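Local coordinates for extracellular solute-binding protein family 5 (Brucella melitensis, PDB 4ONY) that probably serves as the periplasmic substrate-binding component of an ABC transporter, capturing peptides or related solutes for import, at residues E575-T580 with L587-H592; R366-R371 with D386-T391; Y140-E145 with I197-F202. All coordinates share one frame; numbering follows the deposited sequence.

Contact 1: residues E575-T580 with L587-H592; sequences EHPQKT and LPAWWH
Ala589 meets Pro577 with its methyl group, CB lying 4.2 Å from Pro577 CG, while its carbonyl oxygen sits near CD of the same proline. Next comes the indole of Trp590, held between two residues: Leu587 CD2 rests over the centre of one face, and His576 brings its CB over the opposite face, toward the rim. The His576 imidazole then runs alongside the indole in the same direction, its centroid 4.9 Å from that of the six-membered ring of Trp590 and the two planes inclined at 38°. Two bonds fix the rotation of this imidazole: ND1 donates in the ring plane to Pro577 O at 2.7 Å, and NE2 is hydrogen-bonded to Asp300 OD2. Phe302 adds an edge-to-face ring contact on His576. At Trp591 the backbones pair, Trp591 N reaching Glu575 O at 3.0 Å and Glu575 N reaching Trp591 O at 2.9 Å. With CG lodged between its backbone N and carbonyl carbon (chi1 67°), the Trp591 indole folds back over the other segment. One face receives Glu575 CB in a CH-pi contact, and NE1 makes a weak bond of 3.3 Å to Glu575 OE1, the carboxylate standing steeply to the ring at 75°. Farther out on the six-membered ring, CZ3 packs 3.6 Å from Pro577 CD. The paired backbone bonds are those of an antiparallel hydrogen-bonded pair, here joining the two short strands 574-575 and 591-592 into a two-stranded sheet close to the C-terminus.

Contact 2: residues R366-R371 with D386-T391; sequences RPADAR and DVMNGT
Met388 sets out with CG trans to its backbone N (chi1 -177°) and then bends at chi2 (79°) and again at chi3, a course that brings its sulfur back against the methyl group of Ala368, although the CB of Met388 points away from that segment. SD comes to 3.6 Å from Ala368 CB, a sulfur-to-methyl contact without polar character. Ala368 aims its methyl group toward the helix end, and the same CB also lies 3.5 Å from Met388 O. That oxygen is the polar anchor of the contact: Ala368 N donates to Met388 O at 2.9 Å, nearly in line with the carbonyl bond. Pro367 lies just beside this bond, its CB 3.8 Å from Asn389 O. The chain leaves this helix through a Schellman-type turn, with Thr391 N bonded to Asp386 O at 3.0 Å, a weak bond from Gly390 N to Val387 O inside it, and Gly390 at positive phi (75°). Having no side chain, Gly390 allows the backbones to come together directly, its CA lying 3.6 Å from Arg366 O. A neighbouring helix ties both segments: Arg549 of helix 537-553 donates from NH1 to Arg366 O and to Val387 O alike. On the far side of Ala368 the chain enters helix 370-376, where Asp369 takes the N-cap position; its OD1 accepts from Glu372 N and its OD2 is hydrogen-bonded to Ser542 OG, again on helix 537-553. The bent Met388 side chain also reaches helix 370-376, touching Arg373 and Leu376, while Val387 packs on Ser553 and Trp392.

Contact 3: residues Y140-E145 with I197-F202; sequences YDILTE and INRDTF
Arg199 drives its guanidinium group between Asp141 and Glu145, which stand one turn apart on helix 133-146. Asp141 is gripped end-on by two nitrogens, NH1 reaching OD2 at 2.8 Å and NH2 reaching OD1 at 3.1 Å. These bonds keep to the guanidinium plane but meet the carboxylate oxygens from above their own plane, the two groups being turned 50° against each other. Glu145 lies flatter to the arginine, at 27°: its OE1 receives NH2 at 2.6 Å in an almost straight bond and has a weak second bond from NE. NH2 thus serves both acids, and the pair of carboxylates probably steadies the positive charge of the arginine. Against one face of the guanidinium lies Ile142, through its CA. Its CD1 reaches on to the Phe202 ring, lying 4.0 Å from the centroid over the face, and also packs 4.1 Å from Ile197 CG2. Leu143 adds CD2 at 4.2 Å from Phe202 CZ. The extended Arg199 side chain starts with CG opposite its backbone N (chi1 -162°) and stays straight as far as NE, which carries the guanidinium across to the helix. Its backbone belongs to a tight turn held by an Asx motif, Thr201 N donating to Asn198 OD1 at 3.2 Å. Lys146 NZ further secures this turn through Arg199 O and Phe202 O, and Phe202 also touches Asn59 and Val62. In the solute-binding protein, a salt-bridge network of acids at i and i+4 on helix 133-146, with an aliphatic-aromatic contact beside it, thereby fastens the helix to the loop between helix 181-187 and strand 216-222.

The three contacts touch nowhere and follow one another along the chain, contact 3 closing before contact 2 opens and contact 2 before contact 1. Contacts 2 and 3 lie on opposite sides of the chain's centre, their centres 52 Å apart. Contact 1 stands 38 Å from contact 2 and 37 Å from contact 3, centre to centre; its nearest atoms come within about 17 Å of the former and about 22 Å of the latter. The bound 1-ethoxy-2-(2-ethoxyethoxy)ethane is lined by Gln222, Gln225, Arg226, Tyr256 and Tyr257, none of which belongs to the three contacts. Contact 1 pairs two short strands, contact 2 joins two surface helices, and contact 3 a helix and a loop.

Contact 1: residues E575-T580 with L587-H592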
loop_
_atom_site.group_PDB
_atom_site.type_symbol
_atom_site.label_atom_id
_atom_site.label_comp_id
_atom_site.label_asym_id
_atom_site.label_seq_id
_atom_site.Cartn_x
_atom_site.Cartn_y
_atom_site.Cartn_z
ATOM N N GLU A 575 0.137 24.069 8.165
ATOM C CA GLU A 575 1.533 23.724 8.436
ATOM C C GLU A 575 1.703 22.276 8.885
ATOM O O GLU A 575 0.716 21.586 9.197
ATOM C CB GLU A 575 2.092 24.692 9.466
ATOM C CG GLU A 575 2.095 26.118 8.916
ATOM C CD GLU A 575 2.749 27.113 9.858
ATOM O OE1 GLU A 575 2.979 26.762 11.032
ATOM O OE2 GLU A 575 3.056 28.237 9.427
ATOM N N HIS A 576 2.936 21.825 8.908
ATOM C CA HIS A 576 3.258 20.450 9.304
ATOM C C HIS A 576 4.600 20.402 10.013
ATOM O O HIS A 576 5.400 21.343 9.892
ATOM C CB HIS A 576 3.257 19.514 8.093
ATOM C CG HIS A 576 4.246 19.896 7.045
ATOM N ND1 HIS A 576 5.613 19.739 7.203
ATOM C CD2 HIS A 576 4.068 20.440 5.818
ATOM C CE1 HIS A 576 6.232 20.174 6.126
ATOM N NE2 HIS A 576 5.318 20.588 5.267
ATOM N N PRO A 577 4.851 19.318 10.756
ATOM C CA PRO A 577 6.161 19.212 11.390
ATOM C C PRO A 577 7.292 19.183 10.380
ATOM O O PRO A 577 7.105 18.712 9.263
ATOM C CB PRO A 577 6.101 17.880 12.141
ATOM C CG PRO A 577 4.675 17.540 12.265
ATOM C CD PRO A 577 3.992 18.176 11.087
ATOM N N GLN A 578 8.455 19.684 10.802
ATOM C CA GLN A 578 9.703 19.604 10.036
ATOM C C GLN A 578 10.038 18.153 9.689
ATOM O O GLN A 578 10.305 17.810 8.534
ATOM C CB GLN A 578 10.854 20.224 10.908
ATOM N N LYS A 579 9.978 17.287 10.688
ATOM C CA LYS A 579 10.211 15.842 10.502
ATOM C C LYS A 579 9.083 15.154 9.718
ATOM O O LYS A 579 7.877 15.413 9.936
ATOM C CB LYS A 579 10.357 15.130 11.848
ATOM C CG LYS A 579 11.591 15.513 12.587
ATOM C CD LYS A 579 11.668 14.858 13.967
ATOM C CE LYS A 579 12.246 13.465 13.886
ATOM N NZ LYS A 579 13.381 13.361 14.841
ATOM N N THR A 580 9.506 14.258 8.836
ATOM C CA THR A 580 8.619 13.404 8.077
ATOM C C THR A 580 9.008 11.963 8.383
ATOM O O THR A 580 10.155 11.603 8.220
ATOM C CB THR A 580 8.813 13.647 6.585
ATOM O OG1 THR A 580 8.442 14.992 6.274
ATOM C CG2 THR A 580 7.928 12.678 5.795
ATOM N N LEU A 587 -1.004 13.634 7.485
ATOM C CA LEU A 587 -1.972 14.702 7.644
ATOM C C LEU A 587 -2.489 14.872 9.057
ATOM O O LEU A 587 -2.754 16.010 9.479
ATOM C CB LEU A 587 -3.164 14.517 6.705
ATOM C CG LEU A 587 -2.865 14.574 5.217
ATOM C CD1 LEU A 587 -4.175 14.596 4.454
ATOM C CD2 LEU A 587 -2.030 15.825 4.881
ATOM N N PRO A 588 -2.685 13.752 9.812
ATOM C CA PRO A 588 -3.184 13.907 11.176
ATOM C C PRO A 588 -2.241 14.684 12.123
ATOM O O PRO A 588 -2.672 15.076 13.192
ATOM C CB PRO A 588 -3.336 12.460 11.669
ATOM C CG PRO A 588 -3.562 11.677 10.433
ATOM C CD PRO A 588 -2.717 12.347 9.376
ATOM N N ALA A 589 -0.968 14.849 11.745
ATOM C CA ALA A 589 -0.038 15.655 12.499
ATOM C C ALA A 589 0.046 17.110 11.996
ATOM O O ALA A 589 0.788 17.942 12.573
ATOM C CB ALA A 589 1.318 15.003 12.432
ATOM N N TRP A 590 -0.696 17.448 10.936
ATOM C CA TRP A 590 -0.678 18.820 10.425
ATOM C C TRP A 590 -1.596 19.712 11.295
ATOM O O TRP A 590 -2.396 19.197 12.128
ATOM C CB TRP A 590 -1.098 18.850 8.934
ATOM C CG TRP A 590 -0.057 18.176 8.035
ATOM C CD1 TRP A 590 0.846 17.241 8.410
ATOM C CD2 TRP A 590 0.156 18.408 6.646
ATOM N NE1 TRP A 590 1.607 16.852 7.336
ATOM C CE2 TRP A 590 1.202 17.554 6.238
ATOM C CE3 TRP A 590 -0.445 19.235 5.698
ATOM C CZ2 TRP A 590 1.682 17.534 4.940
ATOM C CZ3 TRP A 590 0.006 19.194 4.389
ATOM C CH2 TRP A 590 1.072 18.366 4.025
ATOM N N TRP A 591 -1.488 21.013 11.095
ATOM C CA TRP A 591 -2.252 22.001 11.877
ATOM C C TRP A 591 -2.529 23.259 11.072
ATOM O O TRP A 591 -2.058 23.433 9.928
ATOM C CB TRP A 591 -1.543 22.328 13.215
ATOM C CG TRP A 591 -0.229 23.046 13.105
ATOM C CD1 TRP A 591 -0.051 24.391 12.999
ATOM C CD2 TRP A 591 1.075 22.474 13.076
ATOM N NE1 TRP A 591 1.267 24.695 12.919
ATOM C CE2 TRP A 591 1.994 23.535 12.960
ATOM C CE3 TRP A 591 1.564 21.170 13.123
ATOM C CZ2 TRP A 591 3.385 23.332 12.934
ATOM C CZ3 TRP A 591 2.962 20.965 13.076
ATOM C CH2 TRP A 591 3.840 22.037 12.981
ATOM N N HIS A 592 -3.345 24.119 11.656
ATOM C CA HIS A 592 -3.685 25.390 11.075
ATOM C C HIS A 592 -2.844 26.438 11.767
ATOM O O HIS A 592 -2.701 26.401 12.991
ATOM C CB HIS A 592 -5.167 25.652 11.289
ATOM C CG HIS A 592 -5.719 26.724 10.413
ATOM N ND1 HIS A 592 -5.371 28.052 10.540
ATOM C CD2 HIS A 592 -6.595 26.665 9.392
ATOM C CE1 HIS A 592 -6.035 28.770 9.653
ATOM N NE2 HIS A 592 -6.783 27.951 8.944
#

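Contact 2: residues R366-R371 with D386-T391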
loop_
_atom_site.group_PDB
_atom_site.type_symbol
_atom_site.label_atom_id
_atom_site.label_comp_id
_atom_site.label_asym_id
_atom_site.label_seq_id
_atom_site.Cartn_x
_atom_site.Cartn_y
_atom_site.Cartn_z
ATOM N N ARG A 366 22.772 -4.119 -3.529
ATOM C CA ARG A 366 23.258 -4.767 -2.289
ATOM C C ARG A 366 23.733 -6.181 -2.602
ATOM O O ARG A 366 22.945 -7.007 -3.110
ATOM C CB ARG A 366 22.121 -4.837 -1.288
ATOM C CG ARG A 366 21.505 -3.490 -0.971
ATOM C CD ARG A 366 20.396 -3.628 0.019
ATOM N NE ARG A 366 19.832 -2.318 0.276
ATOM C CZ ARG A 366 20.320 -1.457 1.147
ATOM N NH1 ARG A 366 21.343 -1.799 1.956
ATOM N NH2 ARG A 366 19.754 -0.274 1.266
ATOM N N PRO A 367 24.997 -6.495 -2.302
ATOM C CA PRO A 367 25.351 -7.918 -2.360
ATOM C C PRO A 367 24.531 -8.780 -1.375
ATOM O O PRO A 367 24.134 -8.319 -0.307
ATOM C CB PRO A 367 26.832 -7.930 -1.985
ATOM C CG PRO A 367 27.002 -6.735 -1.105
ATOM C CD PRO A 367 26.008 -5.696 -1.574
ATOM N N ALA A 368 24.197 -9.993 -1.794
ATOM C CA ALA A 368 23.440 -10.917 -0.962
ATOM C C ALA A 368 24.213 -11.159 0.378
ATOM O O ALA A 368 25.413 -11.432 0.335
ATOM C CB ALA A 368 23.238 -12.219 -1.705
ATOM N N ASP A 369 23.543 -11.045 1.524
ATOM C CA ASP A 369 24.173 -11.302 2.825
ATOM C C ASP A 369 24.221 -12.805 3.126
ATOM O O ASP A 369 23.754 -13.639 2.302
ATOM C CB ASP A 369 23.476 -10.488 3.945
ATOM C CG ASP A 369 22.042 -10.927 4.221
ATOM O OD1 ASP A 369 21.738 -12.114 4.051
ATOM O OD2 ASP A 369 21.232 -10.098 4.669
ATOM N N ALA A 370 24.830 -13.181 4.251
ATOM C CA ALA A 370 25.050 -14.584 4.569
ATOM C C ALA A 370 23.748 -15.361 4.691
ATOM O O ALA A 370 23.649 -16.491 4.236
ATOM C CB ALA A 370 25.864 -14.737 5.857
ATOM N N ARG A 371 22.741 -14.753 5.296
ATOM C CA ARG A 371 21.441 -15.406 5.407
ATOM C C ARG A 371 20.778 -15.636 4.024
ATOM O O ARG A 371 20.246 -16.716 3.772
ATOM C CB ARG A 371 20.526 -14.598 6.346
ATOM C CG ARG A 371 19.117 -15.139 6.495
ATOM C CD ARG A 371 19.098 -16.543 7.074
ATOM N NE ARG A 371 17.733 -17.004 7.317
ATOM C CZ ARG A 371 17.340 -18.280 7.340
ATOM N NH1 ARG A 371 18.199 -19.286 7.137
ATOM N NH2 ARG A 371 16.046 -18.572 7.543
ATOM N N ASP A 386 24.607 -11.238 -11.499
ATOM C CA ASP A 386 24.580 -9.757 -11.305
ATOM C C ASP A 386 23.558 -9.328 -10.236
ATOM O O ASP A 386 23.802 -8.425 -9.443
ATOM C CB ASP A 386 24.415 -8.951 -12.629
ATOM C CG ASP A 386 23.132 -9.309 -13.444
ATOM O OD1 ASP A 386 22.301 -10.183 -13.061
ATOM O OD2 ASP A 386 22.980 -8.673 -14.516
ATOM N N VAL A 387 22.454 -10.033 -10.169
ATOM C CA VAL A 387 21.430 -9.719 -9.153
ATOM C C VAL A 387 21.929 -10.140 -7.761
ATOM O O VAL A 387 21.664 -9.450 -6.781
ATOM C CB VAL A 387 20.079 -10.378 -9.495
ATOM C CG1 VAL A 387 19.044 -10.193 -8.400
ATOM C CG2 VAL A 387 19.518 -9.818 -10.802
ATOM N N MET A 388 22.608 -11.268 -7.680
ATOM C CA MET A 388 23.105 -11.778 -6.417
ATOM C C MET A 388 24.193 -10.868 -5.850
ATOM O O MET A 388 24.234 -10.656 -4.620
ATOM C CB MET A 388 23.659 -13.183 -6.591
ATOM C CG MET A 388 24.144 -13.875 -5.317
ATOM S SD MET A 388 22.741 -14.525 -4.412
ATOM C CE MET A 388 22.514 -16.054 -5.331
ATOM N N ASN A 389 25.044 -10.314 -6.718
ATOM C CA ASN A 389 26.160 -9.456 -6.269
ATOM C C ASN A 389 25.801 -7.976 -6.159
ATOM O O ASN A 389 26.615 -7.184 -5.730
ATOM C CB ASN A 389 27.479 -9.667 -7.075
ATOM C CG ASN A 389 27.398 -9.241 -8.548
ATOM O OD1 ASN A 389 26.617 -8.389 -8.923
ATOM N ND2 ASN A 389 28.275 -9.810 -9.371
ATOM N N GLY A 390 24.574 -7.614 -6.502
ATOM C CA GLY A 390 24.138 -6.217 -6.380
ATOM C C GLY A 390 24.709 -5.281 -7.455
ATOM O O GLY A 390 24.838 -4.061 -7.226
ATOM N N THR A 391 25.049 -5.829 -8.616
ATOM C CA THR A 391 25.510 -5.006 -9.737
ATOM C C THR A 391 24.470 -4.863 -10.840
ATOM O O THR A 391 24.673 -4.123 -11.780
ATOM C CB THR A 391 26.811 -5.590 -10.365
ATOM O OG1 THR A 391 26.544 -6.906 -10.850
ATOM C CG2 THR A 391 27.947 -5.613 -9.318
#

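Contact 3: residues Y140-E145 with I197-F202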
loop_
_atom_site.group_PDB
_atom_site.type_symbol
_atom_site.label_atom_id
_atom_site.label_comp_id
_atom_site.label_asym_id
_atom_site.label_seq_id
_atom_site.Cartn_x
_atom_site.Cartn_y
_atom_site.Cartn_z
ATOM N N TYR A 140 -16.743 -8.427 18.598
ATOM C CA TYR A 140 -16.369 -9.679 17.878
ATOM C C TYR A 140 -17.614 -10.521 17.562
ATOM O O TYR A 140 -17.691 -11.176 16.495
ATOM C CB TYR A 140 -15.267 -10.471 18.608
ATOM C CG TYR A 140 -13.957 -9.759 18.413
ATOM C CD1 TYR A 140 -13.642 -8.644 19.157
ATOM C CD2 TYR A 140 -13.076 -10.142 17.403
ATOM C CE1 TYR A 140 -12.478 -7.920 18.917
ATOM C CE2 TYR A 140 -11.911 -9.437 17.154
ATOM C CZ TYR A 140 -11.598 -8.322 17.913
ATOM O OH TYR A 140 -10.432 -7.588 17.648
ATOM N N ASP A 141 -18.573 -10.504 18.476
ATOM C CA ASP A 141 -19.875 -11.162 18.239
ATOM C C ASP A 141 -20.577 -10.561 16.967
ATOM O O ASP A 141 -20.769 -11.265 15.946
ATOM C CB ASP A 141 -20.744 -11.013 19.503
ATOM C CG ASP A 141 -22.132 -11.627 19.348
ATOM O OD1 ASP A 141 -22.356 -12.420 18.435
ATOM O OD2 ASP A 141 -23.009 -11.271 20.133
ATOM N N ILE A 142 -20.866 -9.260 16.995
ATOM C CA ILE A 142 -21.647 -8.681 15.928
ATOM C C ILE A 142 -20.927 -8.628 14.576
ATOM O O ILE A 142 -21.562 -8.805 13.557
ATOM C CB ILE A 142 -22.226 -7.297 16.300
ATOM C CG1 ILE A 142 -23.327 -6.909 15.311
ATOM C CG2 ILE A 142 -21.166 -6.216 16.322
ATOM C CD1 ILE A 142 -24.039 -5.621 15.681
ATOM N N LEU A 143 -19.614 -8.395 14.558
ATOM C CA LEU A 143 -18.872 -8.350 13.309
ATOM C C LEU A 143 -18.713 -9.724 12.671
ATOM O O LEU A 143 -18.719 -9.826 11.455
ATOM C CB LEU A 143 -17.508 -7.714 13.493
ATOM C CG LEU A 143 -17.525 -6.225 13.769
ATOM C CD1 LEU A 143 -16.106 -5.753 13.941
ATOM C CD2 LEU A 143 -18.150 -5.489 12.573
ATOM N N THR A 144 -18.578 -10.757 13.486
ATOM C CA THR A 144 -18.595 -12.101 13.001
ATOM C C THR A 144 -19.953 -12.443 12.360
ATOM O O THR A 144 -20.021 -12.977 11.256
ATOM C CB THR A 144 -18.252 -13.091 14.126
ATOM O OG1 THR A 144 -16.946 -12.762 14.649
ATOM C CG2 THR A 144 -18.234 -14.523 13.586
ATOM N N GLU A 145 -21.043 -12.093 13.028
ATOM C CA GLU A 145 -22.389 -12.429 12.501
ATOM C C GLU A 145 -22.766 -11.555 11.277
ATOM O O GLU A 145 -23.358 -12.059 10.292
ATOM C CB GLU A 145 -23.419 -12.255 13.618
ATOM C CG GLU A 145 -24.789 -12.871 13.315
ATOM C CD GLU A 145 -25.996 -12.241 14.039
ATOM O OE1 GLU A 145 -25.903 -11.655 15.129
ATOM O OE2 GLU A 145 -27.096 -12.366 13.482
ATOM N N ILE A 197 -25.658 0.711 19.508
ATOM C CA ILE A 197 -25.931 0.066 18.237
ATOM C C ILE A 197 -27.225 -0.757 18.363
ATOM O O ILE A 197 -27.373 -1.561 19.268
ATOM C CB ILE A 197 -24.745 -0.803 17.803
ATOM C CG1 ILE A 197 -23.661 0.085 17.227
ATOM C CG2 ILE A 197 -25.154 -1.814 16.743
ATOM C CD1 ILE A 197 -22.307 -0.567 17.123
ATOM N N ASN A 198 -28.127 -0.557 17.430
ATOM C CA ASN A 198 -29.316 -1.428 17.285
ATOM C C ASN A 198 -28.880 -2.582 16.431
ATOM O O ASN A 198 -28.645 -2.430 15.248
ATOM C CB ASN A 198 -30.484 -0.699 16.603
ATOM C CG ASN A 198 -31.716 -1.587 16.396
ATOM O OD1 ASN A 198 -31.641 -2.797 16.186
ATOM N ND2 ASN A 198 -32.874 -0.968 16.462
ATOM N N ARG A 199 -28.808 -3.740 17.043
ATOM C CA ARG A 199 -28.322 -4.910 16.380
ATOM C C ARG A 199 -29.146 -5.330 15.170
ATOM O O ARG A 199 -28.604 -5.870 14.197
ATOM C CB ARG A 199 -28.261 -6.046 17.383
ATOM C CG ARG A 199 -27.378 -7.170 16.912
ATOM C CD ARG A 199 -27.234 -8.220 17.985
ATOM N NE ARG A 199 -26.490 -9.338 17.411
ATOM C CZ ARG A 199 -25.397 -9.879 17.946
ATOM N NH1 ARG A 199 -24.951 -9.481 19.130
ATOM N NH2 ARG A 199 -24.787 -10.872 17.304
ATOM N N ASP A 200 -30.454 -5.134 15.258
ATOM C CA ASP A 200 -31.338 -5.538 14.175
ATOM C C ASP A 200 -31.072 -4.684 12.961
ATOM O O ASP A 200 -31.085 -5.208 11.859
ATOM C CB ASP A 200 -32.795 -5.405 14.550
ATOM C CG ASP A 200 -33.193 -6.365 15.640
ATOM O OD1 ASP A 200 -32.523 -7.403 15.775
ATOM O OD2 ASP A 200 -34.166 -6.068 16.374
ATOM N N THR A 201 -30.763 -3.398 13.138
ATOM C CA THR A 201 -30.488 -2.575 11.951
ATOM C C THR A 201 -29.021 -2.461 11.555
ATOM O O THR A 201 -28.727 -1.926 10.501
ATOM C CB THR A 201 -31.123 -1.170 12.040
ATOM O OG1 THR A 201 -30.541 -0.468 13.107
ATOM C CG2 THR A 201 -32.677 -1.272 12.238
ATOM N N PHE A 202 -28.098 -2.949 12.372
ATOM C CA PHE A 202 -26.687 -2.909 12.021
ATOM C C PHE A 202 -26.510 -3.729 10.756
ATOM O O PHE A 202 -26.950 -4.893 10.669
ATOM C CB PHE A 202 -25.845 -3.471 13.146
ATOM C CG PHE A 202 -24.351 -3.367 12.902
ATOM C CD1 PHE A 202 -23.659 -2.274 13.326
ATOM C CD2 PHE A 202 -23.652 -4.376 12.251
ATOM C CE1 PHE A 202 -22.298 -2.159 13.127
ATOM C CE2 PHE A 202 -22.276 -4.270 12.061
ATOM C CZ PHE A 202 -21.600 -3.159 12.505
#